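Local coordinates for protein thiazoline oxidase/subtilisin-like protease (Prochloron didemni, PDB 4H6X) that probably matures patellamides with a subtilisin-like protease domain, cleaving the precursor peptide and closing the released segment into a ring by transamidation, at residues Leu8-Leu13 against Gly119-Pro124; Ser55-Tyr60 against Ile160-Glu165; Glu71-Phe76 against Gln261-Glu266; Gln77-Gln82 against Glu91-Val96; Ala300-Thr305 against Lys337-Gln342. All blocks are in the same frame, centred on the assembly; numbering follows the deposited sequence.

Contact 1: residues Leu8-Leu13 against Gly119-Pro124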
# COMPACT_ATOMS: atom_id res chain seq x y z
N LEU A 8 -1.64 21.36 -7.54
CA LEU A 8 -3.10 21.43 -7.54
C LEU A 8 -3.74 20.60 -6.42
O LEU A 8 -4.86 20.87 -5.99
CB LEU A 8 -3.68 21.00 -8.91
CG LEU A 8 -3.63 21.96 -10.11
CD1 LEU A 8 -2.22 22.35 -10.49
CD2 LEU A 8 -4.35 21.35 -11.30
N HIS A 9 -3.01 19.58 -5.94
CA HIS A 9 -3.52 18.73 -4.87
C HIS A 9 -2.43 18.45 -3.85
O HIS A 9 -1.83 17.36 -3.86
CB HIS A 9 -4.08 17.43 -5.45
CG HIS A 9 -5.15 17.65 -6.47
ND1 HIS A 9 -4.89 17.73 -7.82
CD2 HIS A 9 -6.49 17.82 -6.34
CE1 HIS A 9 -6.02 17.93 -8.48
NE2 HIS A 9 -7.00 17.99 -7.60
N PRO A 10 -2.16 19.43 -2.96
CA PRO A 10 -1.09 19.31 -1.96
C PRO A 10 -1.22 18.00 -1.18
O PRO A 10 -2.30 17.68 -0.68
CB PRO A 10 -1.34 20.50 -1.03
CG PRO A 10 -2.07 21.49 -1.87
CD PRO A 10 -2.92 20.68 -2.80
N HIS A 11 -0.13 17.25 -1.11
CA HIS A 11 -0.11 15.97 -0.43
C HIS A 11 1.00 16.02 0.59
O HIS A 11 2.03 16.65 0.35
CB HIS A 11 0.13 14.83 -1.43
CG HIS A 11 -0.04 13.47 -0.84
ND1 HIS A 11 0.95 12.85 -0.10
CD2 HIS A 11 -1.08 12.60 -0.87
CE1 HIS A 11 0.52 11.67 0.30
NE2 HIS A 11 -0.71 11.49 -0.15
N ASP A 12 0.80 15.34 1.71
CA ASP A 12 1.76 15.24 2.81
C ASP A 12 3.18 14.86 2.36
O ASP A 12 4.16 15.27 2.99
CB ASP A 12 1.25 14.24 3.85
CG ASP A 12 2.16 14.11 5.05
OD1 ASP A 12 2.26 15.08 5.83
OD2 ASP A 12 2.76 13.03 5.23
N LEU A 13 3.28 14.07 1.28
CA LEU A 13 4.56 13.53 0.84
C LEU A 13 5.16 14.27 -0.36
O LEU A 13 6.22 13.88 -0.86
CB LEU A 13 4.45 12.02 0.53
CG LEU A 13 4.02 11.10 1.68
CD1 LEU A 13 3.76 9.67 1.22
CD2 LEU A 13 5.03 11.13 2.83
N GLY A 119 -7.27 7.15 0.38
CA GLY A 119 -7.95 8.16 1.18
C GLY A 119 -8.30 9.40 0.36
O GLY A 119 -7.48 9.87 -0.44
N GLN A 120 -9.51 9.92 0.55
CA GLN A 120 -10.01 11.04 -0.25
C GLN A 120 -9.35 12.38 0.11
O GLN A 120 -8.99 12.62 1.26
CB GLN A 120 -11.53 11.11 -0.16
CG GLN A 120 -12.22 9.85 -0.65
CD GLN A 120 -11.91 9.55 -2.11
OE1 GLN A 120 -11.02 8.76 -2.43
NE2 GLN A 120 -12.65 10.20 -3.01
N GLU A 121 -9.18 13.24 -0.89
CA GLU A 121 -8.57 14.54 -0.62
C GLU A 121 -9.52 15.33 0.30
O GLU A 121 -10.72 15.15 0.22
CB GLU A 121 -8.30 15.31 -1.91
CG GLU A 121 -7.38 16.49 -1.71
CD GLU A 121 -7.20 17.33 -2.96
OE1 GLU A 121 -7.92 17.13 -3.97
OE2 GLU A 121 -6.33 18.21 -2.93
N HIS A 122 -8.95 16.15 1.18
CA HIS A 122 -9.70 16.99 2.13
C HIS A 122 -10.21 16.22 3.35
O HIS A 122 -10.76 16.82 4.27
CB HIS A 122 -10.85 17.77 1.45
CG HIS A 122 -10.44 18.42 0.16
ND1 HIS A 122 -9.50 19.43 0.10
CD2 HIS A 122 -10.84 18.20 -1.12
CE1 HIS A 122 -9.33 19.80 -1.16
NE2 HIS A 122 -10.14 19.07 -1.92
N SER A 123 -9.99 14.91 3.38
CA SER A 123 -10.29 14.09 4.54
C SER A 123 -9.07 14.10 5.46
O SER A 123 -8.07 14.73 5.12
CB SER A 123 -10.66 12.67 4.10
OG SER A 123 -9.50 11.87 3.95
N PRO A 124 -9.14 13.42 6.62
CA PRO A 124 -7.95 13.35 7.47
C PRO A 124 -6.78 12.60 6.81
O PRO A 124 -5.61 12.80 7.19
CB PRO A 124 -8.44 12.58 8.71
CG PRO A 124 -9.92 12.68 8.68
CD PRO A 124 -10.29 12.73 7.22
O HOH W 1 -6.97 20.41 -4.12
O HOH W 2 -4.83 18.33 -0.63
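Leu8 reaches Glu121 through its backbone: water W1 donates to Leu8 O at 2.9 Å and to Glu121 OE2 at 2.6 Å, bridging a carbonyl and a carboxylate that stand 4.3 Å apart. The N-terminal side of the same residue is held by Asn25, through a hydrogen bond from Leu8 N to OD1. His9 follows, its ring edge beside the acid. With CG anti to the carbonyl carbon (chi1 -56°), the ring turns that edge to Glu121, whose carboxyl carbon stands in the ring plane, with ring and carboxylate turned 54° against each other. CB of His9 lies 3.5 Å from Glu121 OE2; the still shorter approach modelled at CD2 is doubtful. Pro10 brings CD to 4.2 Å from Glu121 OE2, and its carbonyl takes up the second bridge: water W2 donates to Pro10 O at 2.6 Å and to OE2 at 2.7 Å. The acid arrives as an extended chain from a type II turn, Gln120 to Ser123, its CG over the face of the His122 ring. With the carboxylate of Glu121 cut back to an alanine, both waters would probably lose the acceptor they share, and the edge of His9 its neighbour. The N-terminal loop is thus tied to the loop after helix 101-118 mainly through water, a hydrated surface seam in which one carboxylate oxygen receives two donors.

Contact 2: residues Ser55-Tyr60 against Ile160-Glu165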
# COMPACT_ATOMS: atom_id res chain seq x y z
N SER A 55 -14.31 -1.59 -1.92
CA SER A 55 -15.24 -2.68 -1.56
C SER A 55 -14.45 -3.85 -0.99
O SER A 55 -13.25 -3.99 -1.28
CB SER A 55 -16.04 -3.14 -2.78
OG SER A 55 -15.15 -3.65 -3.75
N LYS A 56 -15.11 -4.68 -0.19
CA LYS A 56 -14.47 -5.85 0.40
C LYS A 56 -14.90 -7.14 -0.28
O LYS A 56 -16.08 -7.34 -0.52
CB LYS A 56 -14.78 -5.97 1.90
CG LYS A 56 -14.30 -4.80 2.74
CD LYS A 56 -14.64 -5.01 4.20
CE LYS A 56 -14.59 -3.70 4.95
NZ LYS A 56 -14.71 -3.89 6.43
N VAL A 57 -13.93 -8.00 -0.56
CA VAL A 57 -14.19 -9.35 -0.98
C VAL A 57 -13.47 -10.26 0.01
O VAL A 57 -12.24 -10.35 -0.01
CB VAL A 57 -13.74 -9.61 -2.45
CG1 VAL A 57 -13.88 -11.09 -2.80
CG2 VAL A 57 -14.56 -8.76 -3.42
N PHE A 58 -14.23 -10.90 0.90
CA PHE A 58 -13.68 -11.80 1.91
C PHE A 58 -13.41 -13.15 1.26
O PHE A 58 -14.28 -13.67 0.58
CB PHE A 58 -14.65 -11.99 3.09
CG PHE A 58 -14.81 -10.76 3.93
CD1 PHE A 58 -14.03 -10.56 5.05
CD2 PHE A 58 -15.74 -9.79 3.58
CE1 PHE A 58 -14.17 -9.42 5.82
CE2 PHE A 58 -15.88 -8.65 4.34
CZ PHE A 58 -15.09 -8.46 5.45
N PRO A 59 -12.21 -13.72 1.48
CA PRO A 59 -11.93 -15.05 0.92
C PRO A 59 -13.02 -16.02 1.38
O PRO A 59 -13.23 -16.17 2.59
CB PRO A 59 -10.57 -15.41 1.55
CG PRO A 59 -9.96 -14.10 1.90
CD PRO A 59 -11.11 -13.22 2.30
N TYR A 60 -13.71 -16.65 0.44
CA TYR A 60 -14.87 -17.48 0.77
C TYR A 60 -14.50 -18.77 1.51
O TYR A 60 -15.37 -19.43 2.11
CB TYR A 60 -15.66 -17.77 -0.49
CG TYR A 60 -14.83 -18.41 -1.60
CD1 TYR A 60 -14.71 -19.79 -1.69
CD2 TYR A 60 -14.14 -17.62 -2.52
CE1 TYR A 60 -13.95 -20.37 -2.68
CE2 TYR A 60 -13.37 -18.19 -3.52
CZ TYR A 60 -13.28 -19.56 -3.60
OH TYR A 60 -12.52 -20.14 -4.55
N ILE A 160 -4.16 -14.65 -4.02
CA ILE A 160 -3.64 -14.07 -5.27
C ILE A 160 -4.47 -14.56 -6.47
O ILE A 160 -4.88 -13.73 -7.29
CB ILE A 160 -2.12 -14.33 -5.42
CG1 ILE A 160 -1.35 -13.43 -4.44
CG2 ILE A 160 -1.63 -14.06 -6.85
CD1 ILE A 160 0.09 -13.88 -4.20
N ASP A 161 -4.77 -15.87 -6.54
CA ASP A 161 -5.61 -16.40 -7.63
C ASP A 161 -6.94 -15.70 -7.62
O ASP A 161 -7.46 -15.38 -8.68
CB ASP A 161 -5.85 -17.93 -7.52
CG ASP A 161 -4.62 -18.74 -7.86
OD1 ASP A 161 -3.82 -18.27 -8.70
OD2 ASP A 161 -4.45 -19.83 -7.28
N LEU A 162 -7.53 -15.51 -6.43
CA LEU A 162 -8.78 -14.77 -6.34
C LEU A 162 -8.63 -13.30 -6.80
O LEU A 162 -9.46 -12.79 -7.55
CB LEU A 162 -9.38 -14.82 -4.92
CG LEU A 162 -10.75 -14.14 -4.73
CD1 LEU A 162 -11.79 -14.66 -5.73
CD2 LEU A 162 -11.22 -14.33 -3.30
N ALA A 163 -7.60 -12.62 -6.31
CA ALA A 163 -7.33 -11.24 -6.70
C ALA A 163 -7.22 -11.08 -8.23
O ALA A 163 -7.75 -10.11 -8.78
CB ALA A 163 -6.05 -10.75 -6.04
N LEU A 164 -6.54 -12.03 -8.88
CA LEU A 164 -6.47 -12.05 -10.34
C LEU A 164 -7.86 -12.12 -10.98
O LEU A 164 -8.19 -11.33 -11.87
CB LEU A 164 -5.62 -13.22 -10.83
CG LEU A 164 -4.12 -13.06 -10.65
CD1 LEU A 164 -3.41 -14.36 -11.01
CD2 LEU A 164 -3.58 -11.87 -11.46
N GLU A 165 -8.69 -13.04 -10.49
CA GLU A 165 -10.04 -13.19 -11.01
C GLU A 165 -10.91 -11.96 -10.77
O GLU A 165 -11.82 -11.66 -11.54
CB GLU A 165 -10.69 -14.46 -10.42
CG GLU A 165 -11.88 -14.94 -11.23
CD GLU A 165 -11.48 -15.30 -12.65
OE1 GLU A 165 -10.30 -15.63 -12.88
OE2 GLU A 165 -12.34 -15.25 -13.54
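The ring of Tyr60 meets Leu162 obliquely, with its CE2 4.4 Å from CD2 of the leucine. CG of the tyrosine sits between its own backbone N and carbonyl carbon (chi1 55°), and this brings the far end of the ring nearer to helix 154-165 than its root. The other ring in the contact, that of Pro59, lies farther back: here the backbone carries the touch, Pro59 CA standing 4.3 Å from Leu162 CD2. Val57 completes the set with CG1 at 4.2 Å from the same CD2 methyl. One branch of one leucine therefore meets three residues of the chain as it leaves strand 53-56. Leu162 gets there because its CG is anti to the backbone N (chi1 -177°), carrying the isobutyl group out from the helix toward the strand end. The contact is wholly apolar, and Trp61 adds a further side chain against Leu162. Behind it, Ile160 and Ala163 rest on Ile38 and Val36 of strand 34-39, while Val57 and Pro59 lean on strand 133-138. A helix packed on the face of a parallel sheet, with one leucine reaching the chain that leaves the outermost strand, fits the three-layer alpha/beta/alpha fold of subtilases.

Contact 3: residues Glu71-Phe76 against Gln261-Glu266; sequences EDYAAF and QPCTEE
Tyr73 offers one ring face to Pro262, whose CB sits 3.8 Å from the ring centroid and 10° off the normal, a CH-pi contact. The proline CG is displaced toward one side of the ring, 3.6 Å from Tyr73 CE1. Cys263 comes in on the same side of the ring plane, displaced toward CD2: its SG is 3.5 Å from Tyr73 CD2 and 4.6 Å from the centroid, an oblique sulfur-aromatic contact. The tyrosine CG is anti to its carbonyl carbon (chi1 -75°), which stands the ring up beside the turn. That turn, type II from Gln261 to Thr264, places Pro262 and Cys263 at its two central positions, so neighbouring residues share the ring. Next come the bonds that set these groups: Tyr73 OH is hydrogen-bonded to Asn107 ND2, Cys263 N to Asp43 OD2, and Thr264 OG1 accepts from Glu266 N at 3.2 Å in an ST turn. Losing the Tyr73 ring to an alanine here is likely to open a gap beside Pro262 and Cys263 and leave Asn107 without its hydroxyl partner. Outward, Tyr73 and Phe76 press helix 70-82 against Ile104 of helix 101-118, and Pro262 touches Asp108 of that helix. The connection between antiparallel strands 257-259 and 268-270 is thereby wedged against both helices.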
# COMPACT_ATOMS: atom_id res chain seq x y z
N GLU A 71 -13.96 -0.93 21.72
CA GLU A 71 -13.21 -0.89 22.98
C GLU A 71 -11.86 -1.59 22.84
O GLU A 71 -10.84 -1.10 23.34
CB GLU A 71 -14.02 -1.49 24.14
CG GLU A 71 -15.31 -0.74 24.50
CD GLU A 71 -16.35 -0.73 23.39
OE1 GLU A 71 -16.71 -1.80 22.87
OE2 GLU A 71 -16.81 0.38 23.04
N ASP A 72 -11.84 -2.72 22.14
CA ASP A 72 -10.59 -3.43 21.88
C ASP A 72 -9.63 -2.59 21.03
O ASP A 72 -8.44 -2.48 21.36
CB ASP A 72 -10.86 -4.80 21.25
CG ASP A 72 -11.17 -5.86 22.29
OD1 ASP A 72 -11.43 -5.50 23.45
OD2 ASP A 72 -11.14 -7.06 21.94
N TYR A 73 -10.14 -1.95 19.98
CA TYR A 73 -9.30 -1.06 19.19
C TYR A 73 -8.77 0.10 20.04
O TYR A 73 -7.59 0.43 19.98
CB TYR A 73 -10.03 -0.56 17.95
CG TYR A 73 -10.16 -1.60 16.84
CD1 TYR A 73 -9.02 -2.13 16.20
CD2 TYR A 73 -11.42 -2.05 16.42
CE1 TYR A 73 -9.15 -3.07 15.19
CE2 TYR A 73 -11.55 -2.99 15.41
CZ TYR A 73 -10.41 -3.50 14.79
OH TYR A 73 -10.54 -4.44 13.78
N ALA A 74 -9.65 0.69 20.87
CA ALA A 74 -9.26 1.82 21.73
C ALA A 74 -8.15 1.44 22.68
O ALA A 74 -7.25 2.24 22.92
CB ALA A 74 -10.47 2.37 22.50
N ALA A 75 -8.21 0.22 23.21
CA ALA A 75 -7.17 -0.29 24.08
C ALA A 75 -5.82 -0.38 23.35
O ALA A 75 -4.79 0.03 23.87
CB ALA A 75 -7.57 -1.65 24.64
N PHE A 76 -5.84 -0.95 22.14
CA PHE A 76 -4.62 -1.02 21.32
C PHE A 76 -4.10 0.39 21.04
O PHE A 76 -2.90 0.64 21.12
CB PHE A 76 -4.93 -1.74 20.00
CG PHE A 76 -3.75 -1.89 19.08
CD1 PHE A 76 -2.96 -3.02 19.14
CD2 PHE A 76 -3.45 -0.91 18.16
CE1 PHE A 76 -1.86 -3.18 18.29
CE2 PHE A 76 -2.36 -1.05 17.30
CZ PHE A 76 -1.56 -2.18 17.38
N GLN A 261 -6.58 4.87 11.36
CA GLN A 261 -6.64 3.79 12.33
C GLN A 261 -8.12 3.52 12.63
O GLN A 261 -8.94 4.44 12.58
CB GLN A 261 -5.82 4.11 13.59
CG GLN A 261 -6.38 5.25 14.44
CD GLN A 261 -5.38 5.86 15.41
OE1 GLN A 261 -5.31 7.08 15.54
NE2 GLN A 261 -4.62 5.02 16.09
N PRO A 262 -8.48 2.25 12.93
CA PRO A 262 -9.90 1.89 13.08
C PRO A 262 -10.64 2.69 14.15
O PRO A 262 -10.04 3.06 15.16
CB PRO A 262 -9.86 0.41 13.52
CG PRO A 262 -8.48 -0.07 13.25
CD PRO A 262 -7.57 1.11 13.13
N CYS A 263 -11.93 2.94 13.90
CA CYS A 263 -12.90 3.44 14.89
C CYS A 263 -12.72 4.90 15.31
O CYS A 263 -13.36 5.35 16.26
CB CYS A 263 -12.92 2.55 16.14
SG CYS A 263 -13.36 0.85 15.79
N THR A 264 -11.86 5.62 14.61
CA THR A 264 -11.65 7.03 14.92
C THR A 264 -11.26 7.83 13.70
O THR A 264 -10.67 7.31 12.76
CB THR A 264 -10.64 7.26 16.06
OG1 THR A 264 -10.45 8.67 16.22
CG2 THR A 264 -9.28 6.62 15.75
N GLU A 265 -11.60 9.11 13.72
CA GLU A 265 -11.28 10.01 12.63
C GLU A 265 -9.85 10.53 12.71
O GLU A 265 -9.33 11.04 11.71
CB GLU A 265 -12.28 11.16 12.55
CG GLU A 265 -13.62 10.74 11.97
CD GLU A 265 -13.52 10.25 10.52
OE1 GLU A 265 -12.76 10.83 9.72
OE2 GLU A 265 -14.23 9.28 10.19
N GLU A 266 -9.21 10.37 13.87
CA GLU A 266 -7.85 10.86 14.07
C GLU A 266 -6.81 9.95 13.40
O GLU A 266 -6.76 8.75 13.67
CB GLU A 266 -7.54 10.99 15.57
CG GLU A 266 -6.19 11.60 15.92
CD GLU A 266 -5.93 11.68 17.43
OE1 GLU A 266 -6.80 11.26 18.23
OE2 GLU A 266 -4.85 12.17 17.82

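Contact 4: residues Gln77-Gln82 against Glu91-Val96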
# COMPACT_ATOMS: atom_id res chain seq x y z
N GLN A 77 -5.00 1.30 20.68
CA GLN A 77 -4.59 2.64 20.29
C GLN A 77 -4.06 3.48 21.45
O GLN A 77 -3.16 4.29 21.25
CB GLN A 77 -5.72 3.36 19.54
CG GLN A 77 -5.97 2.71 18.19
CD GLN A 77 -7.28 3.13 17.56
OE1 GLN A 77 -7.89 4.12 17.96
NE2 GLN A 77 -7.72 2.37 16.55
N SER A 78 -4.60 3.25 22.65
CA SER A 78 -4.07 3.89 23.87
C SER A 78 -2.64 3.44 24.16
O SER A 78 -1.78 4.27 24.46
CB SER A 78 -4.97 3.61 25.09
OG SER A 78 -4.24 3.85 26.29
N ILE A 79 -2.40 2.14 24.07
CA ILE A 79 -1.06 1.58 24.23
C ILE A 79 -0.06 2.14 23.21
O ILE A 79 1.08 2.46 23.56
CB ILE A 79 -1.09 0.03 24.20
CG1 ILE A 79 -1.80 -0.50 25.46
CG2 ILE A 79 0.31 -0.57 24.11
CD1 ILE A 79 -2.30 -1.92 25.37
N ARG A 80 -0.48 2.29 21.95
CA ARG A 80 0.38 2.90 20.93
C ARG A 80 0.65 4.38 21.27
O ARG A 80 1.79 4.82 21.25
CB ARG A 80 -0.27 2.81 19.55
CG ARG A 80 0.43 3.62 18.48
CD ARG A 80 -0.51 3.82 17.31
NE ARG A 80 -0.42 2.70 16.41
CZ ARG A 80 -1.37 2.26 15.59
NH1 ARG A 80 -2.59 2.81 15.54
NH2 ARG A 80 -1.09 1.22 14.83
N ASP A 81 -0.41 5.12 21.58
CA ASP A 81 -0.31 6.54 21.96
C ASP A 81 0.61 6.79 23.16
O ASP A 81 1.24 7.85 23.25
CB ASP A 81 -1.70 7.13 22.19
CG ASP A 81 -2.51 7.25 20.90
OD1 ASP A 81 -1.95 7.06 19.80
OD2 ASP A 81 -3.73 7.54 20.99
N GLN A 82 0.71 5.81 24.06
CA GLN A 82 1.58 5.87 25.23
C GLN A 82 3.04 5.69 24.86
O GLN A 82 3.92 6.08 25.62
CB GLN A 82 1.20 4.79 26.23
CG GLN A 82 -0.11 5.05 26.97
CD GLN A 82 -0.46 3.90 27.87
OE1 GLN A 82 0.38 3.42 28.64
NE2 GLN A 82 -1.69 3.41 27.75
N GLU A 91 3.42 -6.89 27.34
CA GLU A 91 2.70 -7.17 28.59
C GLU A 91 1.38 -6.41 28.67
O GLU A 91 0.37 -6.96 29.10
CB GLU A 91 3.59 -6.89 29.81
CG GLU A 91 4.66 -7.95 30.04
CD GLU A 91 5.82 -7.48 30.92
OE1 GLU A 91 5.73 -6.40 31.54
OE2 GLU A 91 6.83 -8.21 31.00
N ALA A 92 1.39 -5.15 28.23
CA ALA A 92 0.19 -4.33 28.25
C ALA A 92 -0.90 -4.86 27.30
O ALA A 92 -2.07 -4.84 27.65
CB ALA A 92 0.53 -2.89 27.90
N LEU A 93 -0.50 -5.31 26.11
CA LEU A 93 -1.43 -5.90 25.14
C LEU A 93 -2.05 -7.17 25.68
O LEU A 93 -3.27 -7.39 25.55
CB LEU A 93 -0.72 -6.22 23.81
CG LEU A 93 -0.28 -5.03 22.97
CD1 LEU A 93 0.80 -5.45 21.98
CD2 LEU A 93 -1.47 -4.39 22.27
N GLU A 94 -1.20 -7.99 26.28
CA GLU A 94 -1.61 -9.26 26.89
C GLU A 94 -2.53 -9.04 28.09
O GLU A 94 -3.43 -9.83 28.33
CB GLU A 94 -0.37 -10.07 27.31
CG GLU A 94 -0.65 -11.52 27.70
CD GLU A 94 -1.19 -12.38 26.57
OE1 GLU A 94 -1.07 -11.99 25.38
OE2 GLU A 94 -1.73 -13.46 26.86
N ALA A 95 -2.31 -7.95 28.82
CA ALA A 95 -3.13 -7.62 29.98
C ALA A 95 -4.58 -7.25 29.62
O ALA A 95 -5.50 -7.49 30.40
CB ALA A 95 -2.47 -6.49 30.78
N VAL A 96 -4.78 -6.68 28.43
CA VAL A 96 -6.08 -6.10 28.10
C VAL A 96 -6.74 -6.66 26.83
O VAL A 96 -7.96 -6.83 26.78
CB VAL A 96 -6.01 -4.55 28.10
CG1 VAL A 96 -5.25 -4.02 26.88
CG2 VAL A 96 -7.40 -3.93 28.19
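Ile79 packs on Ala92 in a helical hairpin, where helices 70-82 and 87-96 run nearly antiparallel, at 160° between segment axes that approach to 10.5 Å. The pair comes between strand 53-56 and helix 101-118, and probably corresponds to the helical insertion that distinguishes PatG-type macrocyclases from subtilisin itself. Across the interface Ile79 does the reaching. CG1 lies anti to the carbonyl carbon (chi1 -69°), and the chain beyond it carries CD1 among Ala92, Leu93 and Val96, on one side of helix 87-96. CD1 lies 3.7 Å from Ala92 O and 3.9 Å from Ala92 CB, so it rests partly on backbone. Leu93 comes in from one flank, where its side chain also packs on Phe76; Val96 supplies the last methyl near the end of its helix. The side-chain meetings are all apolar, while charges tie the hairpin down from outside: Arg80 forms a salt bridge with Asp108 of helix 101-118, and Glu94 with Lys101. On helix 70-82, Gln82 NE2 donates back to Ser78 OG at 3.0 Å, with the oxygen in the amide plane. At the methyl itself, Ile79 CD1 stands 3.9 Å from Val96 CG1 and 4.0 Å from Leu93 CD2.

Contact 5: residues Ala300-Thr305 against Lys337-Gln342; sequences AEAVRT and KVLFGQ
Leu339 points its side chain from helix 332-340 at the flank of helix 300-309, in a helix-helix contact of the C-terminal part of the subtilase fold. With CG anti to the carbonyl carbon (chi1 -73°), the leucine carries both methyls out to the other helix, and they divide the work. CD2 rests against Ala302, 3.7 Å from the backbone O and 4.0 Å from CB, and CD1 lies alongside Val303, 4.4 Å from CG2. Leu339 CB covers one face of the Phe340 ring, nearer the rim than the centre. Val303 and Phe340 both turn on to helix 273-293, at Leu287 and Leu290, so the two helices share a common base. Ala306 continues the apolar seam against Leu339 and Val338. Arg304 grips Glu301 side-on in a salt bridge, with NE 3.2 Å from OE1 and NH2 2.9 Å from OE2, and its NH1 has a second acidic partner, Glu248. Thr305 OG1 and Thr305 N approach Glu301 O from opposite faces of its plane, the hydroxyl at 2.7 Å.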
# COMPACT_ATOMS: atom_id res chain seq x y z
N ALA A 300 1.97 -3.26 -16.92
CA ALA A 300 2.48 -3.35 -15.55
C ALA A 300 3.99 -3.49 -15.49
O ALA A 300 4.64 -2.89 -14.64
CB ALA A 300 1.81 -4.50 -14.80
N GLU A 301 4.54 -4.29 -16.39
CA GLU A 301 5.98 -4.48 -16.48
C GLU A 301 6.69 -3.19 -16.93
O GLU A 301 7.80 -2.90 -16.47
CB GLU A 301 6.33 -5.67 -17.38
CG GLU A 301 7.81 -6.07 -17.40
CD GLU A 301 8.33 -6.62 -16.06
OE1 GLU A 301 7.54 -7.00 -15.17
OE2 GLU A 301 9.57 -6.66 -15.91
N ALA A 302 6.05 -2.41 -17.80
CA ALA A 302 6.66 -1.13 -18.22
C ALA A 302 6.74 -0.20 -17.00
O ALA A 302 7.78 0.43 -16.77
CB ALA A 302 5.88 -0.49 -19.36
N VAL A 303 5.66 -0.14 -16.21
CA VAL A 303 5.65 0.69 -15.02
C VAL A 303 6.74 0.23 -14.06
O VAL A 303 7.55 1.04 -13.61
CB VAL A 303 4.27 0.73 -14.31
CG1 VAL A 303 4.38 1.44 -12.96
CG2 VAL A 303 3.26 1.45 -15.18
N ARG A 304 6.78 -1.07 -13.79
CA ARG A 304 7.76 -1.63 -12.86
C ARG A 304 9.20 -1.33 -13.30
O ARG A 304 10.02 -0.89 -12.49
CB ARG A 304 7.56 -3.15 -12.71
CG ARG A 304 8.34 -3.78 -11.55
CD ARG A 304 8.18 -5.30 -11.52
NE ARG A 304 9.03 -5.91 -12.53
CZ ARG A 304 10.26 -6.36 -12.32
NH1 ARG A 304 10.81 -6.32 -11.10
NH2 ARG A 304 10.95 -6.86 -13.33
N THR A 305 9.50 -1.56 -14.57
CA THR A 305 10.88 -1.40 -15.04
C THR A 305 11.27 0.08 -15.11
O THR A 305 12.39 0.43 -14.76
CB THR A 305 11.12 -2.10 -16.41
OG1 THR A 305 10.08 -1.74 -17.32
CG2 THR A 305 11.12 -3.60 -16.24
N LYS A 337 9.47 10.29 -17.68
CA LYS A 337 10.20 10.46 -18.93
C LYS A 337 10.29 9.13 -19.69
O LYS A 337 10.07 9.09 -20.89
CB LYS A 337 11.59 11.05 -18.66
CG LYS A 337 12.22 11.70 -19.89
CD LYS A 337 12.86 13.04 -19.54
CE LYS A 337 14.08 12.89 -18.65
NZ LYS A 337 14.22 14.05 -17.72
N VAL A 338 10.57 8.04 -18.98
CA VAL A 338 10.66 6.72 -19.61
C VAL A 338 9.31 6.28 -20.18
O VAL A 338 9.24 5.77 -21.29
CB VAL A 338 11.20 5.64 -18.64
CG1 VAL A 338 10.94 4.23 -19.17
CG2 VAL A 338 12.70 5.83 -18.39
N LEU A 339 8.24 6.49 -19.42
CA LEU A 339 6.93 5.97 -19.79
C LEU A 339 6.24 6.80 -20.85
O LEU A 339 5.58 6.25 -21.72
CB LEU A 339 6.02 5.84 -18.56
CG LEU A 339 6.35 4.70 -17.60
CD1 LEU A 339 5.71 4.92 -16.23
CD2 LEU A 339 5.94 3.36 -18.21
N PHE A 340 6.37 8.12 -20.77
CA PHE A 340 5.58 9.03 -21.60
C PHE A 340 6.42 10.08 -22.35
O PHE A 340 5.88 10.84 -23.15
CB PHE A 340 4.51 9.72 -20.76
CG PHE A 340 3.78 8.80 -19.81
CD1 PHE A 340 2.82 7.92 -20.28
CD2 PHE A 340 4.08 8.82 -18.45
CE1 PHE A 340 2.15 7.07 -19.40
CE2 PHE A 340 3.42 7.97 -17.57
CZ PHE A 340 2.46 7.09 -18.04
N GLY A 341 7.72 10.11 -22.09
CA GLY A 341 8.61 11.11 -22.72
C GLY A 341 9.61 10.45 -23.64
O GLY A 341 9.31 9.46 -24.31
N GLN A 342 10.82 11.01 -23.68
CA GLN A 342 11.89 10.50 -24.54
C GLN A 342 13.09 10.24 -23.66
O GLN A 342 13.92 11.12 -23.47
CB GLN A 342 12.25 11.51 -25.65
CG GLN A 342 11.13 11.82 -26.64
CD GLN A 342 10.64 10.60 -27.40
OE1 GLN A 342 11.43 9.80 -27.91
NE2 GLN A 342 9.32 10.44 -27.48

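In the fold
Contacts 3 and 4 form one cluster, their centres 12 Å apart on helix 70-82, joined by a probable hydrogen bond from Gln77 NE2 to Pro262 O. Contact 1 touches contact 3 where Pro124 packs on Glu265. Contact 2 stands apart at the sheet's edge strand, and contact 5 is remote, 45 Å from contact 4 between centres, across the chain's centre. Along the sequence contacts 1, 2 and 3 interleave, contact 4 falls within all three spans, and contact 5 follows last. Contacts 1 and 5 join terminal regions, 3 and 4 hold the hairpin and 2 packs a helix at the sheet edge, around a core whose Ser274, His109 and Asp39 are arranged consistently with a subtilase catalytic triad.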